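Local coordinates for putative lipoprotein (Bacteroides thetaiotaomicron, PDB 4Q1Z) that is of unknown function but, as a putative two-domain lipoprotein of the DUF4876 family, is probably tethered to a membrane of this gut bacterium through lipid, at residues F131-Y135 and V385-A391; I134-S138 and T365-Q369; T259-G263 and G337-C341. All blocks are in the same frame, centred on the assembly; numbering follows the deposited sequence.

Contact 1 of 3, residues F131-Y135 and V385-A391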
loop_
_atom_site.group_PDB
_atom_site.type_symbol
_atom_site.label_atom_id
_atom_site.label_comp_id
_atom_site.label_asym_id
_atom_site.label_seq_id
_atom_site.Cartn_x
_atom_site.Cartn_y
_atom_site.Cartn_z
ATOM N N PHE A 131 -3.559 12.327 6.860
ATOM C CA PHE A 131 -3.868 11.678 5.588
ATOM C C PHE A 131 -3.040 10.386 5.427
ATOM O O PHE A 131 -1.994 10.211 6.062
ATOM C CB PHE A 131 -3.704 12.626 4.370
ATOM C CG PHE A 131 -2.295 12.826 3.854
ATOM C CD1 PHE A 131 -1.767 11.984 2.876
ATOM C CD2 PHE A 131 -1.488 13.845 4.359
ATOM C CE1 PHE A 131 -0.461 12.168 2.397
ATOM C CE2 PHE A 131 -0.190 14.037 3.870
ATOM C CZ PHE A 131 0.306 13.206 2.880
ATOM N N TYR A 132 -3.548 9.488 4.562
ATOM C CA TYR A 132 -3.073 8.142 4.225
ATOM C C TYR A 132 -3.125 7.996 2.734
ATOM O O TYR A 132 -4.199 8.138 2.158
ATOM C CB TYR A 132 -3.997 7.067 4.888
ATOM C CG TYR A 132 -4.303 7.351 6.342
ATOM C CD1 TYR A 132 -5.403 8.128 6.705
ATOM C CD2 TYR A 132 -3.447 6.919 7.350
ATOM C CE1 TYR A 132 -5.650 8.454 8.034
ATOM C CE2 TYR A 132 -3.678 7.250 8.682
ATOM C CZ TYR A 132 -4.794 8.000 9.022
ATOM O OH TYR A 132 -5.053 8.297 10.339
ATOM N N GLU A 133 -1.976 7.794 2.096
ATOM C CA GLU A 133 -1.908 7.645 0.652
ATOM C C GLU A 133 -1.573 6.192 0.333
ATOM O O GLU A 133 -0.560 5.674 0.773
ATOM C CB GLU A 133 -0.926 8.636 0.039
ATOM C CG GLU A 133 -0.825 8.540 -1.470
ATOM C CD GLU A 133 0.028 9.595 -2.152
ATOM O OE1 GLU A 133 0.211 10.691 -1.574
ATOM O OE2 GLU A 133 0.519 9.316 -3.269
ATOM N N ILE A 134 -2.491 5.545 -0.389
ATOM C CA ILE A 134 -2.550 4.157 -0.859
ATOM C C ILE A 134 -2.116 4.158 -2.323
ATOM O O ILE A 134 -2.569 5.011 -3.068
ATOM C CB ILE A 134 -4.034 3.698 -0.625
ATOM C CG1 ILE A 134 -4.299 3.415 0.837
ATOM C CG2 ILE A 134 -4.528 2.571 -1.519
ATOM C CD1 ILE A 134 -3.167 2.648 1.477
ATOM N N TYR A 135 -1.214 3.245 -2.725
ATOM C CA TYR A 135 -0.664 3.179 -4.088
ATOM C C TYR A 135 -0.845 1.799 -4.721
ATOM O O TYR A 135 -0.635 0.775 -4.063
ATOM C CB TYR A 135 0.838 3.548 -4.041
ATOM C CG TYR A 135 1.605 3.581 -5.358
ATOM C CD1 TYR A 135 1.544 4.691 -6.197
ATOM C CD2 TYR A 135 2.506 2.566 -5.688
ATOM C CE1 TYR A 135 2.295 4.754 -7.376
ATOM C CE2 TYR A 135 3.252 2.611 -6.870
ATOM C CZ TYR A 135 3.156 3.716 -7.703
ATOM O OH TYR A 135 3.901 3.780 -8.861
ATOM N N VAL A 385 4.070 15.242 1.620
ATOM C CA VAL A 385 3.776 15.580 0.222
ATOM C C VAL A 385 2.672 14.654 -0.254
ATOM O O VAL A 385 2.714 13.463 0.042
ATOM C CB VAL A 385 5.032 15.525 -0.708
ATOM C CG1 VAL A 385 4.649 15.658 -2.181
ATOM C CG2 VAL A 385 6.054 16.605 -0.334
HETATM N N MSE A 386 1.678 15.202 -0.982
HETATM C CA MSE A 386 0.600 14.411 -1.585
HETATM C C MSE A 386 0.954 14.084 -3.040
HETATM O O MSE A 386 1.285 15.000 -3.810
HETATM C CB MSE A 386 -0.731 15.144 -1.504
HETATM C CG MSE A 386 -1.481 14.857 -0.220
HETATM SE SE MSE A 386 -2.840 16.193 0.032
HETATM C CE MSE A 386 -4.193 15.667 -1.236
ATOM N N ARG A 387 0.896 12.775 -3.408
ATOM C CA ARG A 387 1.210 12.252 -4.740
ATOM C C ARG A 387 2.709 12.523 -5.067
ATOM O O ARG A 387 3.063 12.980 -6.158
ATOM C CB ARG A 387 0.246 12.814 -5.817
ATOM C CG ARG A 387 -1.200 12.343 -5.642
ATOM C CD ARG A 387 -2.157 13.017 -6.600
ATOM N NE ARG A 387 -3.537 12.867 -6.142
ATOM C CZ ARG A 387 -4.256 13.824 -5.565
ATOM N NH1 ARG A 387 -3.757 15.044 -5.427
ATOM N NH2 ARG A 387 -5.495 13.578 -5.157
ATOM N N ARG A 388 3.587 12.216 -4.099
ATOM C CA ARG A 388 5.037 12.360 -4.238
ATOM C C ARG A 388 5.534 11.398 -5.329
ATOM O O ARG A 388 4.912 10.352 -5.541
ATOM C CB ARG A 388 5.737 12.078 -2.887
ATOM C CG ARG A 388 7.209 12.497 -2.834
ATOM C CD ARG A 388 7.969 11.863 -1.690
ATOM N NE ARG A 388 7.409 12.231 -0.390
ATOM C CZ ARG A 388 7.791 13.278 0.334
ATOM N NH1 ARG A 388 8.749 14.089 -0.108
ATOM N NH2 ARG A 388 7.225 13.522 1.505
ATOM N N ASN A 389 6.640 11.768 -6.022
ATOM C CA ASN A 389 7.284 11.015 -7.116
ATOM C C ASN A 389 6.293 10.690 -8.233
ATOM O O ASN A 389 6.264 9.554 -8.716
ATOM C CB ASN A 389 7.964 9.710 -6.634
ATOM C CG ASN A 389 8.721 9.789 -5.348
ATOM O OD1 ASN A 389 9.480 10.727 -5.093
ATOM N ND2 ASN A 389 8.569 8.760 -4.529
ATOM N N GLY A 390 5.483 11.680 -8.605
ATOM C CA GLY A 390 4.513 11.586 -9.683
ATOM C C GLY A 390 3.462 10.502 -9.593
ATOM O O GLY A 390 3.122 9.905 -10.612
ATOM N N ALA A 391 2.923 10.236 -8.403
ATOM C CA ALA A 391 1.807 9.297 -8.285
ATOM C C ALA A 391 0.585 9.946 -8.977
ATOM O O ALA A 391 0.390 11.163 -8.866
ATOM C CB ALA A 391 1.534 8.994 -6.826
HETATM O O HOH W 1 3.019 10.874 -1.465
#

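Contact 2 of 3, residues I134-S138 and T365-Q369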
loop_
_atom_site.group_PDB
_atom_site.type_symbol
_atom_site.label_atom_id
_atom_site.label_comp_id
_atom_site.label_asym_id
_atom_site.label_seq_id
_atom_site.Cartn_x
_atom_site.Cartn_y
_atom_site.Cartn_z
ATOM N N ILE A 134 -2.491 5.545 -0.389
ATOM C CA ILE A 134 -2.550 4.157 -0.859
ATOM C C ILE A 134 -2.116 4.158 -2.323
ATOM O O ILE A 134 -2.569 5.011 -3.068
ATOM C CB ILE A 134 -4.034 3.698 -0.625
ATOM C CG1 ILE A 134 -4.299 3.415 0.837
ATOM C CG2 ILE A 134 -4.528 2.571 -1.519
ATOM C CD1 ILE A 134 -3.167 2.648 1.477
ATOM N N TYR A 135 -1.214 3.245 -2.725
ATOM C CA TYR A 135 -0.664 3.179 -4.088
ATOM C C TYR A 135 -0.845 1.799 -4.721
ATOM O O TYR A 135 -0.635 0.775 -4.063
ATOM C CB TYR A 135 0.838 3.548 -4.041
ATOM C CG TYR A 135 1.605 3.581 -5.358
ATOM C CD1 TYR A 135 1.544 4.691 -6.197
ATOM C CD2 TYR A 135 2.506 2.566 -5.688
ATOM C CE1 TYR A 135 2.295 4.754 -7.376
ATOM C CE2 TYR A 135 3.252 2.611 -6.870
ATOM C CZ TYR A 135 3.156 3.716 -7.703
ATOM O OH TYR A 135 3.901 3.780 -8.861
ATOM N N ASN A 136 -1.209 1.778 -6.018
ATOM C CA ASN A 136 -1.293 0.537 -6.773
ATOM C C ASN A 136 0.116 0.250 -7.256
ATOM O O ASN A 136 0.600 0.878 -8.213
ATOM C CB ASN A 136 -2.305 0.603 -7.903
ATOM C CG ASN A 136 -2.446 -0.686 -8.697
ATOM O OD1 ASN A 136 -1.657 -1.628 -8.571
ATOM N ND2 ASN A 136 -3.464 -0.761 -9.537
ATOM N N ASN A 137 0.798 -0.647 -6.523
ATOM C CA ASN A 137 2.190 -1.050 -6.753
ATOM C C ASN A 137 2.286 -2.296 -7.687
ATOM O O ASN A 137 3.385 -2.709 -8.058
ATOM C CB ASN A 137 2.809 -1.338 -5.378
ATOM C CG ASN A 137 4.282 -1.137 -5.246
ATOM O OD1 ASN A 137 4.856 -0.131 -5.682
ATOM N ND2 ASN A 137 4.914 -2.070 -4.567
ATOM N N SER A 138 1.122 -2.844 -8.098
ATOM C CA SER A 138 0.978 -4.052 -8.900
ATOM C C SER A 138 1.042 -3.820 -10.453
ATOM O O SER A 138 1.116 -2.683 -10.947
ATOM C CB SER A 138 -0.318 -4.767 -8.516
ATOM O OG SER A 138 -1.454 -4.382 -9.275
ATOM N N THR A 365 6.281 3.257 -14.302
ATOM C CA THR A 365 5.954 3.657 -12.927
ATOM C C THR A 365 6.907 3.084 -11.871
ATOM O O THR A 365 7.581 2.071 -12.074
ATOM C CB THR A 365 4.507 3.258 -12.582
ATOM O OG1 THR A 365 4.332 1.859 -12.826
ATOM C CG2 THR A 365 3.467 4.068 -13.369
ATOM N N TYR A 366 6.923 3.751 -10.718
ATOM C CA TYR A 366 7.720 3.377 -9.574
ATOM C C TYR A 366 7.146 2.180 -8.848
ATOM O O TYR A 366 5.938 1.949 -8.859
ATOM C CB TYR A 366 7.829 4.553 -8.609
ATOM C CG TYR A 366 8.684 5.684 -9.127
ATOM C CD1 TYR A 366 10.029 5.488 -9.423
ATOM C CD2 TYR A 366 8.156 6.953 -9.311
ATOM C CE1 TYR A 366 10.828 6.527 -9.886
ATOM C CE2 TYR A 366 8.945 8.002 -9.772
ATOM C CZ TYR A 366 10.281 7.781 -10.064
ATOM O OH TYR A 366 11.080 8.809 -10.504
ATOM N N ILE A 367 8.048 1.400 -8.244
ATOM C CA ILE A 367 7.762 0.254 -7.393
ATOM C C ILE A 367 8.334 0.678 -6.047
ATOM O O ILE A 367 9.445 1.209 -5.989
ATOM C CB ILE A 367 8.329 -1.087 -7.965
ATOM C CG1 ILE A 367 7.713 -1.399 -9.355
ATOM C CG2 ILE A 367 8.103 -2.256 -6.996
ATOM C CD1 ILE A 367 8.493 -2.375 -10.235
ATOM N N TYR A 368 7.530 0.556 -4.999
ATOM C CA TYR A 368 7.888 0.948 -3.638
ATOM C C TYR A 368 8.269 -0.290 -2.861
ATOM O O TYR A 368 7.692 -1.361 -3.067
ATOM C CB TYR A 368 6.736 1.750 -2.977
ATOM C CG TYR A 368 6.604 3.133 -3.591
ATOM C CD1 TYR A 368 5.940 3.322 -4.799
ATOM C CD2 TYR A 368 7.241 4.233 -3.023
ATOM C CE1 TYR A 368 5.920 4.566 -5.431
ATOM C CE2 TYR A 368 7.197 5.489 -3.626
ATOM C CZ TYR A 368 6.560 5.646 -4.848
ATOM O OH TYR A 368 6.547 6.876 -5.481
ATOM N N GLN A 369 9.284 -0.142 -1.991
ATOM C CA GLN A 369 9.860 -1.186 -1.145
ATOM C C GLN A 369 8.899 -1.622 -0.045
ATOM O O GLN A 369 8.389 -0.777 0.686
ATOM C CB GLN A 369 11.169 -0.672 -0.521
ATOM C CG GLN A 369 11.916 -1.722 0.299
ATOM C CD GLN A 369 13.080 -1.149 1.044
ATOM O OE1 GLN A 369 14.062 -0.666 0.457
ATOM N NE2 GLN A 369 13.018 -1.246 2.357
HETATM O O HOH W 2 4.776 6.148 -10.244
#

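Contact 3 of 3, residues T259-G263 and G337-C341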
loop_
_atom_site.group_PDB
_atom_site.type_symbol
_atom_site.label_atom_id
_atom_site.label_comp_id
_atom_site.label_asym_id
_atom_site.label_seq_id
_atom_site.Cartn_x
_atom_site.Cartn_y
_atom_site.Cartn_z
ATOM N N THR A 259 -6.531 9.532 14.624
ATOM C CA THR A 259 -5.638 8.444 15.021
ATOM C C THR A 259 -4.516 9.100 15.911
ATOM O O THR A 259 -4.352 10.314 15.897
ATOM C CB THR A 259 -5.164 7.628 13.797
ATOM O OG1 THR A 259 -4.353 8.405 12.913
ATOM C CG2 THR A 259 -6.320 7.013 13.027
ATOM N N SER A 260 -3.821 8.314 16.741
ATOM C CA SER A 260 -2.771 8.801 17.654
ATOM C C SER A 260 -1.746 9.726 16.963
ATOM O O SER A 260 -1.114 9.328 15.973
ATOM C CB SER A 260 -2.044 7.621 18.294
ATOM O OG SER A 260 -1.407 7.998 19.500
ATOM N N VAL A 261 -1.591 10.963 17.494
ATOM C CA VAL A 261 -0.608 11.947 17.011
ATOM C C VAL A 261 0.822 11.438 17.418
ATOM O O VAL A 261 1.833 11.945 16.920
ATOM C CB VAL A 261 -0.908 13.413 17.461
ATOM C CG1 VAL A 261 -2.268 13.897 16.935
ATOM C CG2 VAL A 261 -0.821 13.582 18.979
ATOM N N PHE A 262 0.890 10.382 18.267
ATOM C CA PHE A 262 2.136 9.708 18.635
ATOM C C PHE A 262 2.472 8.554 17.695
ATOM O O PHE A 262 3.439 7.865 17.933
ATOM C CB PHE A 262 2.029 9.124 20.039
ATOM C CG PHE A 262 1.960 10.118 21.157
ATOM C CD1 PHE A 262 3.096 10.809 21.566
ATOM C CD2 PHE A 262 0.768 10.336 21.838
ATOM C CE1 PHE A 262 3.036 11.728 22.623
ATOM C CE2 PHE A 262 0.708 11.242 22.906
ATOM C CZ PHE A 262 1.844 11.930 23.294
ATOM N N GLY A 263 1.650 8.292 16.695
ATOM C CA GLY A 263 1.812 7.158 15.803
ATOM C C GLY A 263 0.765 6.114 16.104
ATOM O O GLY A 263 0.608 5.667 17.252
ATOM N N GLY A 337 9.139 10.967 15.942
ATOM C CA GLY A 337 9.747 11.326 17.215
ATOM C C GLY A 337 9.169 12.483 17.976
ATOM O O GLY A 337 9.657 12.797 19.051
ATOM N N ALA A 338 8.142 13.118 17.445
ATOM C CA ALA A 338 7.487 14.236 18.121
ATOM C C ALA A 338 6.062 14.403 17.659
ATOM O O ALA A 338 5.715 13.969 16.563
ATOM C CB ALA A 338 8.257 15.522 17.867
ATOM N N THR A 339 5.237 15.040 18.500
ATOM C CA THR A 339 3.879 15.387 18.141
ATOM C C THR A 339 3.885 16.830 17.632
ATOM O O THR A 339 4.700 17.655 18.078
ATOM C CB THR A 339 2.893 15.183 19.301
ATOM O OG1 THR A 339 3.171 16.070 20.392
ATOM C CG2 THR A 339 2.817 13.748 19.754
ATOM N N TYR A 340 3.005 17.090 16.691
ATOM C CA TYR A 340 2.764 18.406 16.156
ATOM C C TYR A 340 3.991 19.058 15.581
ATOM O O TYR A 340 4.215 20.214 15.794
ATOM C CB TYR A 340 2.081 19.293 17.191
ATOM C CG TYR A 340 0.767 18.743 17.651
ATOM C CD1 TYR A 340 -0.354 18.830 16.871
ATOM C CD2 TYR A 340 0.663 18.101 18.843
ATOM C CE1 TYR A 340 -1.550 18.304 17.285
ATOM C CE2 TYR A 340 -0.524 17.576 19.261
ATOM C CZ TYR A 340 -1.621 17.675 18.475
ATOM O OH TYR A 340 -2.789 17.155 18.913
ATOM N N CYS A 341 4.766 18.296 14.825
ATOM C CA CYS A 341 5.986 18.792 14.195
ATOM C C CYS A 341 5.827 18.951 12.674
ATOM O O CYS A 341 6.732 19.480 12.020
ATOM C CB CYS A 341 7.199 17.934 14.552
ATOM S SG CYS A 341 7.105 16.224 13.999
HETATM O O HOH W 3 4.548 11.492 16.867
#

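Contact 1 of 3, residues F131-Y135 and V385-A391
Glu133 sets CG opposite its backbone N (chi1 -179°) and stays extended beyond it (chi2 174°), which carries the carboxylate straight off the strand to the backbone of Arg387. There OE1 accepts from Arg387 N at 2.9 Å, almost straight, the donor arriving on the syn side of the oxygen, 21° out of the carboxylate plane. A water gives OE1 a second partner and passes the link on, accepting from Arg388 N at 3.0 Å. The other oxygen, OE2, takes a salt bridge from Lys111 and a hydrogen bond from Ser195, a setting likely to keep the acid ionised. Replacing this glutamate by alanine is likely to leave Arg387 N without its acceptor and Lys111 without its carboxylate counter-charge, and to free the 385-391 loop to shift. Glutamate suits the site because it combines reach with two acceptor atoms.

On one side of this bond Phe131 offers a ring face to selenomethionine Met386, whose CG sits 4.1 Å from the ring centroid as a CH-pi contact. Its SE stands above the face, 5.0 Å from the centroid, while Val385 O meets the ring edge at CZ. On the other side the methyl CB of Ala391 fits between Glu133 OE2, at 3.7 Å, and Tyr135 CE1. The side chain of Arg387 starts off away from the strand, and its guanidinium pairs with Glu222. Alternate side chains of strand 131-136 thus receive an irregular loop after strand 378-382, with a Met-aromatic contact beside a buried carboxylate that takes one backbone N-H directly and a second through water.

Contact 2 of 3, residues I134-S138 and T365-Q369
Tyr135, near the end of strand 131-136, and Asn137, just beyond it, reach the backbone of 366-368, and hydrogen bonds carry much of the contact. The hydroxyl of Tyr135 donates to Tyr366 O at 2.7 Å, tilted 27° from the carbonyl plane. A water donates to the same hydroxyl and accepts, at 3.3 Å, from Tyr366 N, so both polar backbone atoms of Tyr366 are tied to one phenol. Asn137 does the like for Tyr368: its OD1 accepts from Tyr368 N at 2.8 Å on a lone pair in the carbonyl plane, and its ND2 donates to Tyr368 O at 3.2 Å. An asparagine suits this place because one amide offers an acceptor and a donor side by side, imitating a neighbouring strand. These two bonds fix the amide's rotation, and ND2 also donates to Ser106 O.

The aromatic part is a T-shaped pair. With chi1 at -71°, Tyr368 turns its ring edge onto the face of Tyr135, planes at 74° and centroids 4.8 Å apart. CD1 and CE1 do the touching, CD1 lying 3.5 Å from Tyr135 CE2. Tyrosine suits the place of Tyr135 because it gives a face for packing and a hydroxyl for the backbone beyond; Tyr368 gives its edge, and its hydroxyl bonds the side chain of Asn389.

Further packing is slight: the CG2 methyl of Ile367 lies 4.0 Å from Asn137 ND2, and its side chain leans on Leu103 and Val105 of strand 95-105. Asn136 OD1 accepts from Ser138 N in an Asx turn and from Ser138 OG, shaping the exit from the strand. The buried contact thus lies where strand 131-136, paired antiparallel with strand 108-114, meets the two-stranded hairpin 359-360/365-366, close to the end of strand 95-105 from the other sheet.

Contact 3 of 3, residues T259-G263 and G337-C341
Thr339 points its side chain at the turn around Val261 and Phe262. Its CB lies 4.1 Å from Val261 CG2. A chi1 of 65° places OG1 between the backbone N and the carbonyl carbon and swings the methyl CG2 anti to the carbonyl carbon, toward the turn. There CG2 lies 3.5 Å from both Val261 O and Phe262 CD1, and 3.7 Å from Val261 CG2. It sits over one face of the Phe262 ring, 3.8 Å from the centroid, a CH-pi contact offset toward the rim. A beta-branched residue suits the spot, since its methyl can touch valine and phenylalanine together.

Val261 also turns its two methyls to Tyr340: CG1 comes 3.8 Å from Tyr340 OH, and CG2 approaches Tyr340 CE2 obliquely. No direct hydrogen bond joins the segments, but a water 2.8 Å from both Val261 O and Ala338 O bridges the backbones.

Gly263 N bonds to Ser260 O and closes the turn; at its positive phi a side chain would be pressed against the preceding carbonyl. The result is surface packing between two loops, one leading to strand 265-269 and the other to strand 344-347, with a type I beta turn presenting Val261 and Phe262.

How the contacts relate
From the N terminus the chain first builds the sheet containing strands 11-19 to 95-105, then passes through strand 108-114 into strand 131-136, from which contacts 1 and 2 both start. Contact 3 closes first, joining 259-263 to 337-341 across 73 residues, and lies wholly within the two longer loops. Contact 2 closes next at 365-369, and contact 1 last at 385-391; their first segments overlap in Ile134 and Tyr135. Contact 3 stands about 19 Å from contact 1, centre to centre, yet Thr259 OG1 is probably hydrogen-bonded to Tyr132 OH. Strand 131-136 thereby ties together the loop after strand 378-382, the end of the 359-360/365-366 hairpin and, through Tyr132, the 259-263 turn.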